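Local coordinates for protein lantibiotic dehydratase (Microbispora corallina, PDB 5EHK) that probably dehydrates serine and threonine residues of the NAI-107 precursor peptide, using glutamate delivered by glutamyl-tRNA as the activating group, at residues G151-T156 and E375-E380; V11-T16 and E785-L790. All coordinates share one frame; numbering follows the deposited sequence.

Interaction 1. Residues G151-T156 and E375-E380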
ATOM      1  N   GLY A 151      16.721  44.179   7.764  1.00 26.97           N
ATOM      2  CA  GLY A 151      15.543  44.482   8.571  1.00 26.46           C
ATOM      3  C   GLY A 151      14.406  45.160   7.802  1.00 27.54           C
ATOM      4  O   GLY A 151      14.614  45.791   6.760  1.00 30.27           O
ATOM      5  N   GLY A 152      13.187  45.003   8.306  1.00 26.69           N
ATOM      6  CA  GLY A 152      12.010  45.585   7.690  1.00 26.65           C
ATOM      7  C   GLY A 152      10.929  45.677   8.742  1.00 29.13           C
ATOM      8  O   GLY A 152      10.992  44.996   9.748  1.00 31.66           O
ATOM      9  N   ARG A 153       9.919  46.499   8.515  1.00 34.65           N
ATOM     10  CA  ARG A 153       8.915  46.708   9.543  1.00 29.89           C
ATOM     11  C   ARG A 153       7.584  47.066   8.938  1.00 29.97           C
ATOM     12  O   ARG A 153       7.512  47.672   7.875  1.00 31.53           O
ATOM     13  CB  ARG A 153       9.384  47.840  10.451  1.00 42.72           C
ATOM     14  CG  ARG A 153       8.435  48.227  11.564  1.00 50.11           C
ATOM     15  CD  ARG A 153       9.048  49.348  12.351  1.00 47.52           C
ATOM     16  NE  ARG A 153      10.298  48.859  12.919  1.00 51.80           N
ATOM     17  CZ  ARG A 153      10.400  48.233  14.086  1.00 52.01           C
ATOM     18  NH1 ARG A 153       9.319  48.031  14.836  1.00 46.94           N
ATOM     19  NH2 ARG A 153      11.590  47.821  14.504  1.00 56.27           N
ATOM     20  N   PHE A 154       6.520  46.693   9.627  1.00 29.19           N
ATOM     21  CA  PHE A 154       5.212  47.184   9.269  1.00 33.65           C
ATOM     22  C   PHE A 154       5.014  48.519   9.963  1.00 40.70           C
ATOM     23  O   PHE A 154       5.425  48.718  11.113  1.00 45.89           O
ATOM     24  CB  PHE A 154       4.125  46.204   9.664  1.00 35.78           C
ATOM     25  CG  PHE A 154       4.093  44.970   8.813  1.00 41.15           C
ATOM     26  CD1 PHE A 154       3.752  45.048   7.470  1.00 31.37           C
ATOM     27  CD2 PHE A 154       4.381  43.719   9.364  1.00 38.61           C
ATOM     28  CE1 PHE A 154       3.715  43.909   6.688  1.00 34.51           C
ATOM     29  CE2 PHE A 154       4.340  42.573   8.585  1.00 29.71           C
ATOM     30  CZ  PHE A 154       4.004  42.667   7.248  1.00 30.56           C
ATOM     31  N   ASP A 155       4.385  49.433   9.244  1.00 41.52           N
ATOM     32  CA  ASP A 155       4.318  50.822   9.639  1.00 45.16           C
ATOM     33  C   ASP A 155       2.999  51.378   9.139  1.00 54.79           C
ATOM     34  O   ASP A 155       2.106  50.616   8.736  1.00 53.66           O
ATOM     35  CB  ASP A 155       5.484  51.564   8.987  1.00 52.17           C
ATOM     36  CG  ASP A 155       5.859  52.823   9.723  1.00 57.77           C
ATOM     37  OD1 ASP A 155       5.440  52.950  10.890  1.00 55.14           O
ATOM     38  OD2 ASP A 155       6.596  53.660   9.146  1.00 57.41           O
ATOM     39  N   THR A 156       2.868  52.702   9.151  1.00 59.38           N
ATOM     40  CA  THR A 156       1.698  53.330   8.557  1.00 53.97           C
ATOM     41  C   THR A 156       2.107  53.967   7.238  1.00 48.99           C
ATOM     42  O   THR A 156       1.265  54.358   6.434  1.00 48.21           O
ATOM     43  CB  THR A 156       1.039  54.347   9.524  1.00 52.85           C
ATOM     44  OG1 THR A 156       2.047  55.206  10.069  1.00 49.39           O
ATOM     45  CG2 THR A 156       0.353  53.612  10.682  1.00 53.07           C
ATOM     46  N   GLU A 375      16.457  49.709   3.407  1.00 40.37           N
ATOM     47  CA  GLU A 375      15.431  49.894   4.399  1.00 46.46           C
ATOM     48  C   GLU A 375      14.094  49.640   3.738  1.00 42.86           C
ATOM     49  O   GLU A 375      13.808  50.163   2.668  1.00 41.05           O
ATOM     50  CB  GLU A 375      15.526  51.284   5.018  1.00 49.90           C
ATOM     51  CG  GLU A 375      14.578  51.497   6.182  1.00 60.03           C
ATOM     52  CD  GLU A 375      14.722  52.878   6.808  1.00 74.80           C
ATOM     53  OE1 GLU A 375      15.452  53.731   6.237  1.00 71.25           O
ATOM     54  OE2 GLU A 375      14.074  53.109   7.857  1.00 73.57           O
ATOM     55  N   VAL A 376      13.307  48.767   4.347  1.00 40.35           N
ATOM     56  CA  VAL A 376      12.000  48.458   3.817  1.00 37.41           C
ATOM     57  C   VAL A 376      10.933  48.629   4.874  1.00 40.65           C
ATOM     58  O   VAL A 376      11.056  48.123   5.993  1.00 39.51           O
ATOM     59  CB  VAL A 376      11.933  47.041   3.242  1.00 32.77           C
ATOM     60  CG1 VAL A 376      10.496  46.697   2.886  1.00 34.66           C
ATOM     61  CG2 VAL A 376      12.814  46.928   2.009  1.00 36.96           C
ATOM     62  N   ARG A 377       9.893  49.373   4.525  1.00 32.68           N
ATOM     63  CA  ARG A 377       8.751  49.489   5.402  1.00 36.66           C
ATOM     64  C   ARG A 377       7.493  49.261   4.610  1.00 35.21           C
ATOM     65  O   ARG A 377       7.385  49.685   3.466  1.00 34.79           O
ATOM     66  CB  ARG A 377       8.720  50.848   6.098  1.00 45.29           C
ATOM     67  CG  ARG A 377       9.693  50.931   7.247  1.00 50.91           C
ATOM     68  CD  ARG A 377       9.932  52.354   7.661  1.00 67.32           C
ATOM     69  NE  ARG A 377      11.114  52.452   8.508  1.00 72.87           N
ATOM     70  CZ  ARG A 377      11.071  52.518   9.831  1.00 71.81           C
ATOM     71  NH1 ARG A 377       9.898  52.512  10.455  1.00 68.02           N
ATOM     72  NH2 ARG A 377      12.197  52.600  10.524  1.00 74.59           N
ATOM     73  N   LEU A 378       6.541  48.572   5.212  1.00 31.01           N
ATOM     74  CA  LEU A 378       5.313  48.289   4.508  1.00 34.58           C
ATOM     75  C   LEU A 378       4.155  48.696   5.403  1.00 36.40           C
ATOM     76  O   LEU A 378       4.218  48.537   6.616  1.00 33.92           O
ATOM     77  CB  LEU A 378       5.231  46.801   4.160  1.00 36.17           C
ATOM     78  CG  LEU A 378       6.353  46.144   3.357  1.00 31.86           C
ATOM     79  CD1 LEU A 378       6.119  44.642   3.353  1.00 40.40           C
ATOM     80  CD2 LEU A 378       6.403  46.668   1.919  1.00 27.36           C
ATOM     81  N   PRO A 379       3.102  49.258   4.802  1.00 40.30           N
ATOM     82  CA  PRO A 379       1.952  49.748   5.558  1.00 37.05           C
ATOM     83  C   PRO A 379       1.165  48.593   6.131  1.00 35.31           C
ATOM     84  O   PRO A 379       1.365  47.452   5.730  1.00 35.42           O
ATOM     85  CB  PRO A 379       1.115  50.442   4.489  1.00 33.11           C
ATOM     86  CG  PRO A 379       1.434  49.712   3.242  1.00 30.49           C
ATOM     87  CD  PRO A 379       2.918  49.452   3.353  1.00 37.86           C
ATOM     88  N   GLU A 380       0.250  48.906   7.032  1.00 34.75           N
ATOM     89  CA  GLU A 380      -0.582  47.905   7.664  1.00 32.46           C
ATOM     90  C   GLU A 380      -1.531  47.166   6.713  1.00 28.69           C
ATOM     91  O   GLU A 380      -1.966  46.059   7.011  1.00 35.88           O
ATOM     92  CB  GLU A 380      -1.380  48.560   8.798  1.00 32.46           C
ATOM     93  CG  GLU A 380      -0.531  49.058   9.938  1.00 35.50           C
ATOM     94  CD  GLU A 380       0.163  47.924  10.675  1.00 46.18           C
ATOM     95  OE1 GLU A 380      -0.439  46.816  10.745  1.00 43.21           O
ATOM     96  OE2 GLU A 380       1.302  48.143  11.171  1.00 39.02           O
TER
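Arg153 and Phe154 pair with Arg377 and Leu378 in a parallel beta ladder that joins strands 147-155 and 366-379 in the N-terminal lantibiotic dehydratase region. Arg153 brackets Arg377 in the usual parallel manner: its N donates to Val376 O (3.2 Å), and its O accepts from Leu378 N (3.0 Å) along a nearly straight line. Asp155 N then continues the ladder to Leu378 O at 2.8 Å, the donor tilted out of the carbonyl plane. The side chains alternate between two faces. On one, Leu378 O lies at the edge of the Phe154 ring, near its plane, and Phe154 CD1 packs on Leu378 CB at 4.0 Å; Phe12 of strand 6-17 covers this pair further.

The other face is polar. Arg153 and Arg377 run alongside each other in the same direction with their guanidinium planes 32° apart, and Arg153 NE comes to 4.4 Å from Arg377 NH1. This closeness of like charges is probably eased by carboxylates at two points of the Arg377 guanidinium. Glu375 OE2 accepts from Arg377 NE (3.1 Å) at the edge of the group and more weakly from NH2, while Asp155 OD2 lies 3.7 Å from Arg377 NH1 in a long salt bridge. Placing CG anti to the backbone N (chi1 -157°) turns the Asp155 carboxylate to that edge, although Ser157 OG is its stronger partner.

Beyond the ladder, Pro379 occupies the N-cap position of helix 380-395. Glu380, in the first turn, pairs with Arg383 through OE2. Its CG, beside the backbone N (chi1 -66°), lies against Asp155 O, and the bend at chi2 brings Glu380 OE2 to 3.7 Å from Phe154 CB.

Interaction 2. Residues V11-T16 and E785-L790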
ATOM      1  N   VAL A  11       8.149  43.184  12.972  1.00 36.70           N
ATOM      2  CA  VAL A  11       9.319  43.177  12.098  1.00 33.29           C
ATOM      3  C   VAL A  11       9.300  41.952  11.222  1.00 38.12           C
ATOM      4  O   VAL A  11       8.583  40.988  11.516  1.00 39.19           O
ATOM      5  CB  VAL A  11      10.640  43.192  12.875  1.00 35.02           C
ATOM      6  CG1 VAL A  11      10.700  44.402  13.783  1.00 38.58           C
ATOM      7  CG2 VAL A  11      10.797  41.909  13.673  1.00 36.00           C
ATOM      8  N   PHE A  12      10.086  41.996  10.150  1.00 31.14           N
ATOM      9  CA  PHE A  12      10.214  40.877   9.239  1.00 25.51           C
ATOM     10  C   PHE A  12      11.570  40.931   8.585  1.00 26.77           C
ATOM     11  O   PHE A  12      12.236  41.948   8.668  1.00 33.52           O
ATOM     12  CB  PHE A  12       9.085  40.856   8.197  1.00 26.87           C
ATOM     13  CG  PHE A  12       8.891  42.153   7.451  1.00 33.10           C
ATOM     14  CD1 PHE A  12       9.837  42.600   6.530  1.00 33.66           C
ATOM     15  CD2 PHE A  12       7.737  42.903   7.637  1.00 29.98           C
ATOM     16  CE1 PHE A  12       9.648  43.773   5.834  1.00 29.11           C
ATOM     17  CE2 PHE A  12       7.544  44.075   6.943  1.00 29.06           C
ATOM     18  CZ  PHE A  12       8.504  44.510   6.042  1.00 29.83           C
ATOM     19  N   MET A  13      12.007  39.825   7.984  1.00 27.31           N
ATOM     20  CA  MET A  13      13.309  39.790   7.325  1.00 26.55           C
ATOM     21  C   MET A  13      13.123  39.941   5.824  1.00 25.94           C
ATOM     22  O   MET A  13      12.063  39.634   5.297  1.00 27.45           O
ATOM     23  CB  MET A  13      14.078  38.506   7.653  1.00 26.58           C
ATOM     24  CG  MET A  13      15.555  38.554   7.268  1.00 27.05           C
ATOM     25  SD  MET A  13      16.467  36.993   7.394  1.00 33.89           S
ATOM     26  CE  MET A  13      15.814  36.076   5.993  1.00 25.98           C
ATOM     27  N   VAL A  14      14.151  40.430   5.144  1.00 27.95           N
ATOM     28  CA  VAL A  14      14.092  40.649   3.710  1.00 26.48           C
ATOM     29  C   VAL A  14      15.284  39.946   3.127  1.00 29.06           C
ATOM     30  O   VAL A  14      16.378  40.039   3.688  1.00 28.18           O
ATOM     31  CB  VAL A  14      14.201  42.141   3.360  1.00 22.79           C
ATOM     32  CG1 VAL A  14      14.142  42.332   1.858  1.00 25.57           C
ATOM     33  CG2 VAL A  14      13.093  42.922   4.044  1.00 26.71           C
ATOM     34  N   ARG A  15      15.060  39.186   2.057  1.00 26.88           N
ATOM     35  CA  ARG A  15      16.150  38.580   1.298  1.00 24.69           C
ATOM     36  C   ARG A  15      16.214  39.319  -0.013  1.00 27.53           C
ATOM     37  O   ARG A  15      15.173  39.618  -0.598  1.00 34.40           O
ATOM     38  CB  ARG A  15      15.887  37.107   0.990  1.00 27.56           C
ATOM     39  CG  ARG A  15      15.280  36.264   2.093  1.00 25.59           C
ATOM     40  CD  ARG A  15      15.124  34.826   1.603  1.00 29.72           C
ATOM     41  NE  ARG A  15      14.664  33.925   2.652  1.00 30.56           N
ATOM     42  CZ  ARG A  15      13.473  33.331   2.641  1.00 31.21           C
ATOM     43  NH1 ARG A  15      12.624  33.534   1.634  1.00 31.30           N
ATOM     44  NH2 ARG A  15      13.126  32.540   3.636  1.00 29.06           N
ATOM     45  N   THR A  16      17.412  39.626  -0.486  1.00 28.23           N
ATOM     46  CA  THR A  16      17.540  40.372  -1.733  1.00 26.33           C
ATOM     47  C   THR A  16      18.919  40.251  -2.387  1.00 27.22           C
ATOM     48  O   THR A  16      19.920  40.106  -1.689  1.00 29.13           O
ATOM     49  CB  THR A  16      17.159  41.839  -1.484  1.00 38.40           C
ATOM     50  OG1 THR A  16      15.887  42.092  -2.095  1.00 47.17           O
ATOM     51  CG2 THR A  16      18.222  42.819  -2.013  1.00 39.43           C
ATOM     52  N   GLU A 785      12.372  39.038  -1.540  1.00 33.62           N
ATOM     53  CA  GLU A 785      11.507  38.161  -0.766  1.00 34.12           C
ATOM     54  C   GLU A 785      11.324  38.762   0.617  1.00 31.64           C
ATOM     55  O   GLU A 785      12.280  39.244   1.229  1.00 33.96           O
ATOM     56  CB  GLU A 785      12.107  36.753  -0.666  1.00 30.53           C
ATOM     57  CG  GLU A 785      11.288  35.676  -1.366  1.00 37.69           C
ATOM     58  CD  GLU A 785      12.127  34.449  -1.737  1.00 48.69           C
ATOM     59  OE1 GLU A 785      13.006  34.067  -0.930  1.00 45.30           O
ATOM     60  OE2 GLU A 785      11.937  33.896  -2.854  1.00 52.04           O
ATOM     61  N   ILE A 786      10.095  38.748   1.099  1.00 24.30           N
ATOM     62  CA  ILE A 786       9.816  39.186   2.451  1.00 28.64           C
ATOM     63  C   ILE A 786       9.443  37.972   3.294  1.00 25.31           C
ATOM     64  O   ILE A 786       8.550  37.216   2.921  1.00 27.77           O
ATOM     65  CB  ILE A 786       8.687  40.233   2.446  1.00 27.84           C
ATOM     66  CG1 ILE A 786       9.184  41.489   1.731  1.00 37.19           C
ATOM     67  CG2 ILE A 786       8.261  40.560   3.842  1.00 23.33           C
ATOM     68  CD1 ILE A 786       8.097  42.441   1.339  1.00 39.47           C
ATOM     69  N   VAL A 787      10.152  37.745   4.394  1.00 21.07           N
ATOM     70  CA  VAL A 787       9.793  36.649   5.289  1.00 20.18           C
ATOM     71  C   VAL A 787       9.050  37.166   6.505  1.00 22.41           C
ATOM     72  O   VAL A 787       9.633  37.783   7.396  1.00 26.11           O
ATOM     73  CB  VAL A 787      11.019  35.889   5.796  1.00 21.72           C
ATOM     74  CG1 VAL A 787      10.573  34.651   6.536  1.00 20.21           C
ATOM     75  CG2 VAL A 787      11.912  35.505   4.651  1.00 22.02           C
ATOM     76  N   VAL A 788       7.765  36.877   6.573  1.00 20.24           N
ATOM     77  CA  VAL A 788       6.954  37.398   7.650  1.00 19.53           C
ATOM     78  C   VAL A 788       6.419  36.305   8.550  1.00 17.22           C
ATOM     79  O   VAL A 788       5.647  35.486   8.118  1.00 18.02           O
ATOM     80  CB  VAL A 788       5.823  38.309   7.085  1.00 21.54           C
ATOM     81  CG1 VAL A 788       5.523  37.978   5.641  1.00 24.04           C
ATOM     82  CG2 VAL A 788       4.569  38.301   7.977  1.00 21.19           C
ATOM     83  N   PRO A 789       6.875  36.276   9.810  1.00 19.90           N
ATOM     84  CA  PRO A 789       6.369  35.340  10.826  1.00 17.30           C
ATOM     85  C   PRO A 789       4.961  35.719  11.259  1.00 18.51           C
ATOM     86  O   PRO A 789       4.597  36.875  11.157  1.00 22.87           O
ATOM     87  CB  PRO A 789       7.340  35.527  11.996  1.00 16.58           C
ATOM     88  CG  PRO A 789       8.584  36.121  11.359  1.00 23.09           C
ATOM     89  CD  PRO A 789       8.081  36.993  10.256  1.00 18.87           C
ATOM     90  N   LEU A 790       4.185  34.753  11.731  1.00 17.70           N
ATOM     91  CA  LEU A 790       2.832  34.979  12.226  1.00 16.53           C
ATOM     92  C   LEU A 790       2.599  34.027  13.398  1.00 17.33           C
ATOM     93  O   LEU A 790       3.151  32.923  13.406  1.00 18.15           O
ATOM     94  CB  LEU A 790       1.791  34.731  11.124  1.00 15.89           C
ATOM     95  CG  LEU A 790       1.842  35.615   9.863  1.00 19.81           C
ATOM     96  CD1 LEU A 790       2.656  34.943   8.797  1.00 24.59           C
ATOM     97  CD2 LEU A 790       0.459  35.990   9.305  1.00 15.26           C
TER
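Met13 and Val787 form a hydrogen-bonded pair in the antiparallel beta ladder that joins the N-terminal strand 6-17 to strand 785-792. Met13 N donates to Val787 O, and Val787 N returns a bond to Met13 O at 2.8 Å. Two residues further on, Arg15 and Glu785 repeat the pattern, Arg15 N meeting Glu785 O at 2.9 Å and Glu785 N meeting Arg15 O at 3.0 Å. Between them, Val14 and Ile786 make the non-hydrogen-bonded pair.

On the face carrying Met13, Arg15, Glu785 and Val787, the extended Arg15 chain swings across its neighbours. Arg15 NH1 reaches Glu785 OE1 (2.6 Å) in a salt bridge; the donor approaches from above the carboxylate plane, and the two flat groups stand perpendicular to each other. Val787 CG2 sits over the centre of the same guanidinium, so a methyl covers one face while the carboxylate takes an edge.

On the opposite face the Phe12 ring receives a CH-pi contact from Ile786 CG2, 4.0 Å from the ring centroid and displaced toward the rim. Phe12 CG lies between the backbone N and the carbonyl carbon (chi1 52°), which turns the ring toward Ile786. Strand 147-155 pairs with the far side of 6-17 and strand 500-508 with the far side of 785-792, which makes this a central pair in a run of antiparallel neighbours.

How the interactions relate
From the N terminus, strand 6-17 comes first, and its partner in interaction 2 arrives only after 768 intervening residues, closing a very long loop. Interaction 1 falls wholly within that loop: strand 147-155 meets 366-379 after an excursion of 218 residues containing both helices and strands. The two contacts therefore nest without crossing. Strands 6-17 and 147-155 are antiparallel neighbours, so the four strands run side by side in the order 785-792, 6-17, 147-155, 366-379. A probable bond from Phe12 N to Gly152 O links the ladders, while the edge-to-face rings of Phe12 and Phe154, with Leu378 touching Ile786, form an apolar layer shared by both contacts.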